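Methylmalonyl-CoA carboxyltransferase 5S subunit (Propionibacterium freudenreichii subsp. shermanii, PDB 1RQB) catalyses the transfer of a carboxyl group from the biotin of the 1.3S subunit to pyruvate, giving oxaloacetate, and binds one cobalt ion per subunit. Local coordinates at residues M40-A45 against Y72-R77; S267-L272 against L281-L286; V119-D124 against P428-Q433. One frame throughout, in Å; residues are numbered along the deposited sequence.

Contact 1: M40-A45 against Y72-R77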
loop_
_atom_site.group_PDB
_atom_site.type_symbol
_atom_site.label_atom_id
_atom_site.label_comp_id
_atom_site.label_asym_id
_atom_site.label_seq_id
_atom_site.Cartn_x
_atom_site.Cartn_y
_atom_site.Cartn_z
HETATM N N MSE A 40 -1.058 -15.800 -0.057
HETATM C CA MSE A 40 -0.194 -16.970 0.162
HETATM C C MSE A 40 -0.819 -18.276 -0.335
HETATM O O MSE A 40 -0.746 -19.314 0.319
HETATM C CB MSE A 40 0.223 -17.042 1.636
HETATM C CG MSE A 40 -0.882 -16.942 2.643
HETATM SE SE MSE A 40 -0.262 -15.951 4.231
HETATM C CE MSE A 40 -0.527 -14.162 3.606
ATOM N N ALA A 41 -1.427 -18.181 -1.509
ATOM C CA ALA A 41 -2.014 -19.314 -2.240
ATOM C C ALA A 41 -2.994 -20.136 -1.397
ATOM O O ALA A 41 -3.049 -21.357 -1.539
ATOM C CB ALA A 41 -0.873 -20.210 -2.770
ATOM N N THR A 42 -3.752 -19.484 -0.518
ATOM C CA THR A 42 -4.785 -20.156 0.286
ATOM C C THR A 42 -4.200 -21.269 1.159
ATOM O O THR A 42 -4.929 -22.170 1.572
ATOM C CB THR A 42 -5.860 -20.826 -0.628
ATOM O OG1 THR A 42 -5.976 -20.114 -1.871
ATOM C CG2 THR A 42 -7.208 -20.828 0.060
ATOM N N ARG A 43 -2.919 -21.190 1.507
ATOM C CA ARG A 43 -2.288 -22.270 2.278
ATOM C C ARG A 43 -2.404 -22.101 3.795
ATOM O O ARG A 43 -1.911 -22.946 4.540
ATOM C CB ARG A 43 -0.808 -22.376 1.918
ATOM C CG ARG A 43 -0.506 -22.818 0.489
ATOM C CD ARG A 43 -1.123 -24.177 0.205
ATOM N NE ARG A 43 -0.451 -24.870 -0.896
ATOM C CZ ARG A 43 -0.555 -24.574 -2.184
ATOM N NH1 ARG A 43 -1.322 -23.573 -2.594
ATOM N NH2 ARG A 43 0.120 -25.299 -3.067
HETATM N N MSE A 44 -3.061 -21.054 4.277
HETATM C CA MSE A 44 -3.132 -20.832 5.729
HETATM C C MSE A 44 -3.732 -22.032 6.466
HETATM O O MSE A 44 -4.854 -22.453 6.191
HETATM C CB MSE A 44 -3.969 -19.605 6.064
HETATM C CG MSE A 44 -4.099 -19.421 7.551
HETATM SE SE MSE A 44 -2.670 -18.325 8.185
HETATM C CE MSE A 44 -3.564 -16.728 7.925
ATOM N N ALA A 45 -2.993 -22.531 7.451
ATOM C CA ALA A 45 -3.440 -23.685 8.247
ATOM C C ALA A 45 -4.361 -23.210 9.372
ATOM O O ALA A 45 -4.142 -22.160 9.974
ATOM C CB ALA A 45 -2.236 -24.408 8.832
ATOM N N TYR A 72 -12.034 -24.315 0.134
ATOM C CA TYR A 72 -12.530 -25.698 0.203
ATOM C C TYR A 72 -11.505 -26.604 -0.483
ATOM O O TYR A 72 -11.032 -27.589 0.082
ATOM C CB TYR A 72 -13.889 -25.787 -0.497
ATOM C CG TYR A 72 -14.737 -26.992 -0.132
ATOM C CD1 TYR A 72 -15.891 -26.841 0.642
ATOM C CD2 TYR A 72 -14.425 -28.268 -0.613
ATOM C CE1 TYR A 72 -16.724 -27.927 0.918
ATOM C CE2 TYR A 72 -15.257 -29.368 -0.344
ATOM C CZ TYR A 72 -16.404 -29.182 0.419
ATOM O OH TYR A 72 -17.247 -30.236 0.670
ATOM N N ASP A 73 -11.144 -26.239 -1.702
ATOM C CA ASP A 73 -10.149 -26.992 -2.479
ATOM C C ASP A 73 -8.830 -27.091 -1.707
ATOM O O ASP A 73 -8.241 -28.166 -1.612
ATOM C CB ASP A 73 -9.886 -26.297 -3.817
ATOM C CG ASP A 73 -8.722 -26.928 -4.576
ATOM O OD1 ASP A 73 -8.933 -27.970 -5.226
ATOM O OD2 ASP A 73 -7.592 -26.397 -4.505
ATOM N N SER A 74 -8.349 -25.980 -1.157
ATOM C CA SER A 74 -7.058 -25.996 -0.453
ATOM C C SER A 74 -7.080 -26.943 0.748
ATOM O O SER A 74 -6.111 -27.650 1.019
ATOM C CB SER A 74 -6.686 -24.601 0.032
ATOM O OG SER A 74 -5.410 -24.637 0.657
ATOM N N CYS A 75 -8.181 -26.934 1.485
ATOM C CA CYS A 75 -8.292 -27.794 2.671
ATOM C C CYS A 75 -8.092 -29.265 2.305
ATOM O O CYS A 75 -7.284 -29.960 2.920
ATOM C CB CYS A 75 -9.674 -27.637 3.317
ATOM S SG CYS A 75 -9.837 -26.202 4.402
ATOM N N ILE A 76 -8.803 -29.749 1.295
ATOM C CA ILE A 76 -8.718 -31.182 0.979
ATOM C C ILE A 76 -7.551 -31.517 0.050
ATOM O O ILE A 76 -7.088 -32.656 0.035
ATOM C CB ILE A 76 -10.004 -31.687 0.306
ATOM C CG1 ILE A 76 -10.157 -31.028 -1.058
ATOM C CG2 ILE A 76 -11.218 -31.394 1.189
ATOM C CD1 ILE A 76 -11.374 -31.495 -1.810
ATOM N N ARG A 77 -7.044 -30.551 -0.705
ATOM C CA ARG A 77 -5.983 -30.892 -1.663
ATOM C C ARG A 77 -4.590 -30.723 -1.054
ATOM O O ARG A 77 -3.693 -31.510 -1.349
ATOM C CB ARG A 77 -6.122 -30.018 -2.920
ATOM C CG ARG A 77 -5.207 -30.406 -4.079
ATOM C CD ARG A 77 -5.297 -29.403 -5.238
ATOM N NE ARG A 77 -6.638 -29.245 -5.802
ATOM C CZ ARG A 77 -7.154 -30.009 -6.762
ATOM N NH1 ARG A 77 -6.443 -31.003 -7.277
ATOM N NH2 ARG A 77 -8.379 -29.771 -7.220
#
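The flat carbonyl group of T42 is approached from above its plane by the hydroxyl of S74. S74 OG donates to T42 O at 2.7 Å, from 48° out of the carbonyl plane and so off the lone pairs. The guanidinium of R43 has A41 O at its edge and in its plane. R43 NH1 gives A41 O a bond of 3.0 Å, and this one falls on a lone pair of the carbonyl. On the helix, the R77 guanidinium turns its edge to D73. NE and NH2 both bind D73 OD1 side-on, at 2.7 Å each, in a salt bridge within segment 72-77.

The hydroxyl of S74 points across because OG stands anti to the backbone N (chi1 -178°). Beside this bond the two side chains touch through carbon, with T42 CG2 3.8 Å from S74 CB. R43 passes close by, its CD 4.3 Å from S74 OG. T42 O sits in a type I' beta turn from M40 to R43, closed by R43 N to M40 O. A41 and T42 have the left-handed backbone angles of that turn. The S74 hydroxyl and the R43 guanidinium thus hold two successive carbonyls of the turn. T42 and S74 are both buried.

The site lies close to the substrate pocket. The T42 side chain is about 3 Å from that of Q37 and about 4 Å from that of A70, both substrate-binding residues. The cobalt ion is farther, about 11 Å from the T42 side chain. R43 also makes a cation-pi contact with F78. In the TIM barrel, segment 40-45 is the loop after helix 31-39. Segment 72-77 lies on helix 71-77, which follows strand 63-68 and packs on helices 83-93 and 447-455.

Contact 2: S267-L272 against L281-L286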
loop_
_atom_site.group_PDB
_atom_site.type_symbol
_atom_site.label_atom_id
_atom_site.label_comp_id
_atom_site.label_asym_id
_atom_site.label_seq_id
_atom_site.Cartn_x
_atom_site.Cartn_y
_atom_site.Cartn_z
ATOM N N SER A 267 -5.995 0.946 8.719
ATOM C CA SER A 267 -5.796 2.177 7.939
ATOM C C SER A 267 -7.150 2.749 7.515
ATOM O O SER A 267 -7.376 3.956 7.591
ATOM C CB SER A 267 -4.939 1.888 6.706
ATOM O OG SER A 267 -3.642 1.452 7.091
ATOM N N VAL A 268 -8.059 1.882 7.074
ATOM C CA VAL A 268 -9.387 2.344 6.648
ATOM C C VAL A 268 -10.138 2.930 7.846
ATOM O O VAL A 268 -10.815 3.950 7.727
ATOM C CB VAL A 268 -10.194 1.196 5.994
ATOM C CG1 VAL A 268 -11.648 1.598 5.806
ATOM C CG2 VAL A 268 -9.586 0.876 4.642
ATOM N N ALA A 269 -9.995 2.321 9.021
ATOM C CA ALA A 269 -10.704 2.867 10.188
ATOM C C ALA A 269 -10.101 4.210 10.607
ATOM O O ALA A 269 -10.830 5.161 10.888
ATOM C CB ALA A 269 -10.648 1.880 11.370
ATOM N N GLU A 270 -8.772 4.297 10.645
ATOM C CA GLU A 270 -8.107 5.530 11.096
ATOM C C GLU A 270 -8.291 6.705 10.133
ATOM O O GLU A 270 -8.393 7.851 10.567
ATOM C CB GLU A 270 -6.607 5.291 11.292
ATOM C CG GLU A 270 -6.277 4.297 12.382
ATOM C CD GLU A 270 -6.088 4.941 13.750
ATOM O OE1 GLU A 270 -6.471 6.121 13.943
ATOM O OE2 GLU A 270 -5.551 4.251 14.640
HETATM N N MSE A 271 -8.350 6.444 8.837
HETATM C CA MSE A 271 -8.434 7.532 7.851
HETATM C C MSE A 271 -9.745 8.317 7.960
HETATM O O MSE A 271 -9.836 9.421 7.427
HETATM C CB MSE A 271 -8.327 6.985 6.429
HETATM C CG MSE A 271 -9.557 6.221 5.958
HETATM SE SE MSE A 271 -9.414 5.517 4.112
HETATM C CE MSE A 271 -11.288 5.174 3.728
ATOM N N LEU A 272 -10.761 7.788 8.637
ATOM C CA LEU A 272 -12.058 8.481 8.693
ATOM C C LEU A 272 -12.146 9.534 9.803
ATOM O O LEU A 272 -13.120 10.284 9.851
ATOM C CB LEU A 272 -13.189 7.462 8.899
ATOM C CG LEU A 272 -13.353 6.415 7.798
ATOM C CD1 LEU A 272 -14.493 5.450 8.165
ATOM C CD2 LEU A 272 -13.645 7.118 6.481
ATOM N N LEU A 281 -15.086 -0.351 15.139
ATOM C CA LEU A 281 -14.046 -1.351 15.423
ATOM C C LEU A 281 -13.295 -0.969 16.701
ATOM O O LEU A 281 -13.091 0.210 16.986
ATOM C CB LEU A 281 -13.060 -1.466 14.255
ATOM C CG LEU A 281 -13.683 -1.906 12.923
ATOM C CD1 LEU A 281 -12.583 -2.165 11.927
ATOM C CD2 LEU A 281 -14.531 -3.160 13.125
ATOM N N ASP A 282 -12.906 -1.988 17.465
ATOM C CA ASP A 282 -12.152 -1.844 18.720
ATOM C C ASP A 282 -10.664 -1.917 18.366
ATOM O O ASP A 282 -10.161 -2.982 18.015
ATOM C CB ASP A 282 -12.533 -3.002 19.655
ATOM C CG ASP A 282 -11.860 -2.922 21.014
ATOM O OD1 ASP A 282 -10.647 -2.646 21.074
ATOM O OD2 ASP A 282 -12.552 -3.165 22.024
ATOM N N TYR A 283 -9.965 -0.781 18.443
ATOM C CA TYR A 283 -8.547 -0.705 18.058
ATOM C C TYR A 283 -7.654 -1.658 18.857
ATOM O O TYR A 283 -6.679 -2.184 18.323
ATOM C CB TYR A 283 -8.034 0.732 18.187
ATOM C CG TYR A 283 -8.531 1.632 17.079
ATOM C CD1 TYR A 283 -9.490 2.609 17.326
ATOM C CD2 TYR A 283 -8.048 1.499 15.779
ATOM C CE1 TYR A 283 -9.957 3.435 16.302
ATOM C CE2 TYR A 283 -8.509 2.318 14.749
ATOM C CZ TYR A 283 -9.461 3.283 15.019
ATOM O OH TYR A 283 -9.917 4.103 14.010
ATOM N N ASP A 284 -7.956 -1.873 20.131
ATOM C CA ASP A 284 -7.127 -2.787 20.929
ATOM C C ASP A 284 -7.257 -4.214 20.390
ATOM O O ASP A 284 -6.275 -4.951 20.333
ATOM C CB ASP A 284 -7.541 -2.791 22.396
ATOM C CG ASP A 284 -6.624 -3.663 23.242
ATOM O OD1 ASP A 284 -7.031 -4.073 24.352
ATOM O OD2 ASP A 284 -5.483 -3.935 22.790
ATOM N N ARG A 285 -8.469 -4.611 20.002
ATOM C CA ARG A 285 -8.661 -5.960 19.453
ATOM C C ARG A 285 -7.928 -6.059 18.114
ATOM O O ARG A 285 -7.286 -7.065 17.821
ATOM C CB ARG A 285 -10.150 -6.276 19.241
ATOM C CG ARG A 285 -10.982 -6.423 20.516
ATOM C CD ARG A 285 -10.539 -7.616 21.378
ATOM N NE ARG A 285 -11.440 -7.751 22.520
ATOM C CZ ARG A 285 -11.602 -8.854 23.242
ATOM N NH1 ARG A 285 -10.924 -9.958 22.964
ATOM N NH2 ARG A 285 -12.480 -8.859 24.238
ATOM N N LEU A 286 -8.021 -5.006 17.309
ATOM C CA LEU A 286 -7.354 -5.002 15.999
ATOM C C LEU A 286 -5.843 -5.165 16.181
ATOM O O LEU A 286 -5.184 -5.867 15.415
ATOM C CB LEU A 286 -7.647 -3.693 15.248
ATOM C CG LEU A 286 -9.105 -3.415 14.872
ATOM C CD1 LEU A 286 -9.194 -2.140 14.032
ATOM C CD2 LEU A 286 -9.654 -4.591 14.076
HETATM O O HOH W 1 -9.443 7.030 14.526
#
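A269 meets Y283 with its methyl group. A269 CB lies 3.5 Å from Y283 OH and 4.0 Å from CE2, in an oblique approach to the ring. The backbone here is also close, with A269 C 3.4 Å from Y283 OH. One residue on, the E270 side chain does not set out toward Y283. It bends at chi2 (-91°), and the bend brings the carboxylate over to the tyrosine. E270 CG comes within 3.8 Å of Y283 CE2, and OE2 within 3.5 Å of the same atom. The carboxylate and ring planes are 35° apart. A water joins the polar ends: it donates to E270 OE1 at 3.2 Å and lies 3.0 Å from Y283 OH.

Y283 stands in the first turn of helix 283-296. D282 is its N-cap, and D282 OD1 accepts from R285 N. Helices 265-271 and 283-296 are neighbours on the outside of the TIM barrel, joined through strand 277-278.

E270 OE1 also forms a salt bridge with K202 of the second subunit. The carboxylate therefore serves the dimer interface as well as the water bridge. The lysine probably stabilises its negative charge beside the tyrosine ring.

Contact 3: V119-D124 against P428-Q433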
loop_
_atom_site.group_PDB
_atom_site.type_symbol
_atom_site.label_atom_id
_atom_site.label_comp_id
_atom_site.label_asym_id
_atom_site.label_seq_id
_atom_site.Cartn_x
_atom_site.Cartn_y
_atom_site.Cartn_z
ATOM N N VAL A 119 -27.172 -27.771 -5.587
ATOM C CA VAL A 119 -27.042 -26.402 -5.066
ATOM C C VAL A 119 -27.892 -26.276 -3.800
ATOM O O VAL A 119 -27.456 -25.717 -2.795
ATOM C CB VAL A 119 -27.507 -25.368 -6.126
ATOM C CG1 VAL A 119 -27.500 -23.964 -5.542
ATOM C CG2 VAL A 119 -26.602 -25.436 -7.355
ATOM N N ASP A 120 -29.107 -26.824 -3.837
ATOM C CA ASP A 120 -30.004 -26.749 -2.675
ATOM C C ASP A 120 -29.358 -27.412 -1.457
ATOM O O ASP A 120 -29.353 -26.849 -0.363
ATOM C CB ASP A 120 -31.346 -27.442 -2.952
ATOM C CG ASP A 120 -32.349 -26.533 -3.640
ATOM O OD1 ASP A 120 -32.533 -25.387 -3.160
ATOM O OD2 ASP A 120 -32.964 -26.963 -4.649
ATOM N N ARG A 121 -28.822 -28.611 -1.651
ATOM C CA ARG A 121 -28.212 -29.355 -0.539
ATOM C C ARG A 121 -26.957 -28.666 -0.001
ATOM O O ARG A 121 -26.725 -28.673 1.206
ATOM C CB ARG A 121 -27.876 -30.776 -0.963
ATOM C CG ARG A 121 -29.129 -31.628 -1.180
ATOM C CD ARG A 121 -28.755 -33.027 -1.587
ATOM N NE ARG A 121 -29.911 -33.915 -1.692
ATOM C CZ ARG A 121 -30.445 -34.578 -0.666
ATOM N NH1 ARG A 121 -29.931 -34.456 0.553
ATOM N NH2 ARG A 121 -31.481 -35.383 -0.863
ATOM N N PHE A 122 -26.143 -28.084 -0.878
ATOM C CA PHE A 122 -24.912 -27.425 -0.415
ATOM C C PHE A 122 -25.264 -26.221 0.460
ATOM O O PHE A 122 -24.719 -26.040 1.547
ATOM C CB PHE A 122 -24.067 -26.942 -1.593
ATOM C CG PHE A 122 -22.757 -26.306 -1.171
ATOM C CD1 PHE A 122 -21.601 -27.069 -1.071
ATOM C CD2 PHE A 122 -22.703 -24.956 -0.814
ATOM C CE1 PHE A 122 -20.391 -26.505 -0.611
ATOM C CE2 PHE A 122 -21.495 -24.373 -0.348
ATOM C CZ PHE A 122 -20.341 -25.155 -0.249
ATOM N N VAL A 123 -26.167 -25.386 -0.030
ATOM C CA VAL A 123 -26.559 -24.187 0.724
ATOM C C VAL A 123 -27.198 -24.593 2.052
ATOM O O VAL A 123 -26.901 -24.013 3.096
ATOM C CB VAL A 123 -27.513 -23.319 -0.112
ATOM C CG1 VAL A 123 -28.090 -22.205 0.731
ATOM C CG2 VAL A 123 -26.763 -22.759 -1.303
ATOM N N ASP A 124 -28.060 -25.608 2.014
ATOM C CA ASP A 124 -28.729 -26.082 3.236
ATOM C C ASP A 124 -27.702 -26.529 4.280
ATOM O O ASP A 124 -27.809 -26.153 5.446
ATOM C CB ASP A 124 -29.694 -27.235 2.909
ATOM C CG ASP A 124 -30.280 -27.877 4.159
ATOM O OD1 ASP A 124 -29.782 -28.951 4.566
ATOM O OD2 ASP A 124 -31.228 -27.304 4.744
ATOM N N PRO A 428 -31.176 -34.806 -12.534
ATOM C CA PRO A 428 -30.902 -35.025 -11.107
ATOM C C PRO A 428 -29.610 -35.842 -11.024
ATOM O O PRO A 428 -29.364 -36.696 -11.873
ATOM C CB PRO A 428 -32.126 -35.806 -10.646
ATOM C CG PRO A 428 -33.227 -35.204 -11.502
ATOM C CD PRO A 428 -32.578 -35.129 -12.867
ATOM N N GLU A 429 -28.777 -35.589 -10.016
ATOM C CA GLU A 429 -27.499 -36.309 -9.924
ATOM C C GLU A 429 -27.154 -36.676 -8.479
ATOM O O GLU A 429 -26.170 -37.376 -8.239
ATOM C CB GLU A 429 -26.378 -35.434 -10.514
ATOM C CG GLU A 429 -26.205 -34.053 -9.836
ATOM C CD GLU A 429 -25.012 -33.246 -10.376
ATOM O OE1 GLU A 429 -25.208 -32.239 -11.097
ATOM O OE2 GLU A 429 -23.860 -33.623 -10.074
ATOM N N TRP A 430 -27.949 -36.238 -7.509
ATOM C CA TRP A 430 -27.615 -36.512 -6.104
ATOM C C TRP A 430 -27.494 -38.011 -5.816
ATOM O O TRP A 430 -26.529 -38.443 -5.188
ATOM C CB TRP A 430 -28.635 -35.880 -5.152
ATOM C CG TRP A 430 -28.261 -36.071 -3.703
ATOM C CD1 TRP A 430 -28.832 -36.935 -2.812
ATOM C CD2 TRP A 430 -27.204 -35.405 -2.990
ATOM N NE1 TRP A 430 -28.199 -36.848 -1.593
ATOM C CE2 TRP A 430 -27.196 -35.916 -1.675
ATOM C CE3 TRP A 430 -26.264 -34.424 -3.339
ATOM C CZ2 TRP A 430 -26.282 -35.480 -0.701
ATOM C CZ3 TRP A 430 -25.351 -33.989 -2.369
ATOM C CH2 TRP A 430 -25.371 -34.519 -1.069
ATOM N N GLU A 431 -28.465 -38.813 -6.246
ATOM C CA GLU A 431 -28.406 -40.259 -5.985
ATOM C C GLU A 431 -27.145 -40.880 -6.591
ATOM O O GLU A 431 -26.496 -41.710 -5.956
ATOM C CB GLU A 431 -29.658 -40.969 -6.514
ATOM C CG GLU A 431 -30.729 -41.299 -5.462
ATOM C CD GLU A 431 -30.895 -40.253 -4.364
ATOM O OE1 GLU A 431 -31.219 -39.085 -4.677
ATOM O OE2 GLU A 431 -30.712 -40.612 -3.177
ATOM N N LYS A 432 -26.792 -40.480 -7.806
ATOM C CA LYS A 432 -25.597 -41.008 -8.479
ATOM C C LYS A 432 -24.333 -40.612 -7.709
ATOM O O LYS A 432 -23.416 -41.415 -7.543
ATOM C CB LYS A 432 -25.519 -40.462 -9.906
ATOM C CG LYS A 432 -24.254 -40.839 -10.667
ATOM C CD LYS A 432 -24.219 -40.148 -12.034
ATOM C CE LYS A 432 -22.928 -40.433 -12.799
ATOM N NZ LYS A 432 -22.755 -41.881 -13.112
ATOM N N GLN A 433 -24.276 -39.361 -7.258
ATOM C CA GLN A 433 -23.107 -38.875 -6.511
ATOM C C GLN A 433 -22.989 -39.638 -5.190
ATOM O O GLN A 433 -21.903 -40.077 -4.812
ATOM C CB GLN A 433 -23.237 -37.376 -6.207
ATOM C CG GLN A 433 -23.245 -36.449 -7.425
ATOM C CD GLN A 433 -21.916 -36.413 -8.147
ATOM O OE1 GLN A 433 -20.904 -36.888 -7.635
ATOM N NE2 GLN A 433 -21.907 -35.833 -9.341
#
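R121 runs extended from CG to NE, then turns its guanidinium broadside to W430 (chi4 -85°). W430 comes to meet it with CG anti to the backbone N (chi1 -176°). The result is a cation-pi stack between an arginine and a tryptophan. It joins the TIM barrel to the conserved carboxylase domain. R121 is on helix 116-128 of the barrel. W430 is in the first turn of helix 430-437.

The guanidinium lies flat on the indole, with the planes at 7° and the centres 3.5 Å apart. R121 CZ is over the five-membered ring, 3.5 Å from its centroid. R121 CD lies over the six-membered ring. It is modelled closer than carbon can sit, so its exact height is doubtful. At the edge of the indole, in its plane, lies E431 OE1. This carboxylate is 5.3 Å from R121 NH2, without direct contact, and may still favour the positive charge. W430 is buried against V450 of helix 447-455, and D447 OD2 of that helix makes a long, weak ion pair with R121 NH1.

The start of helix 430-437 is itself tied to the barrel side. E429 is its N-cap residue. E117 OE2, from helix 116-128, accepts from both E429 N and W430 N. The E429 carboxylate forms a salt bridge with R112 through OE2, and Q433 NE2 donates to the same oxygen at 3.0 Å. The two bonds to E117 hold the backbone from which the indole extends.

The two groups meet by their faces, charge over pi cloud. R121 NE and W430 NE1 are 3.4 Å apart, but both are donors. W430 NE1 instead sits over the centre of the guanidinium, 3.3 Å above its plane.

How the contacts relate
From the N terminus, contact 1 closes first. Its loop holds helix 53-58 and strand 63-68, and it ties the turn after helix 31-39 to helix 71-77. Contact 3 opens next, at helix 116-128, and closes more than 300 residues later at helix 430-437, in the C-terminal carboxylase domain. Contact 2 is nested inside that long loop. It closes a short one around strand 277-278, between two late helices of the barrel. Contacts 1 and 3 touch where Y72 CE1 packs 4.2 Å from F122 CE1. Contacts 2 and 3 lie on opposite sides of the chain's centre, their own centres 42 Å apart.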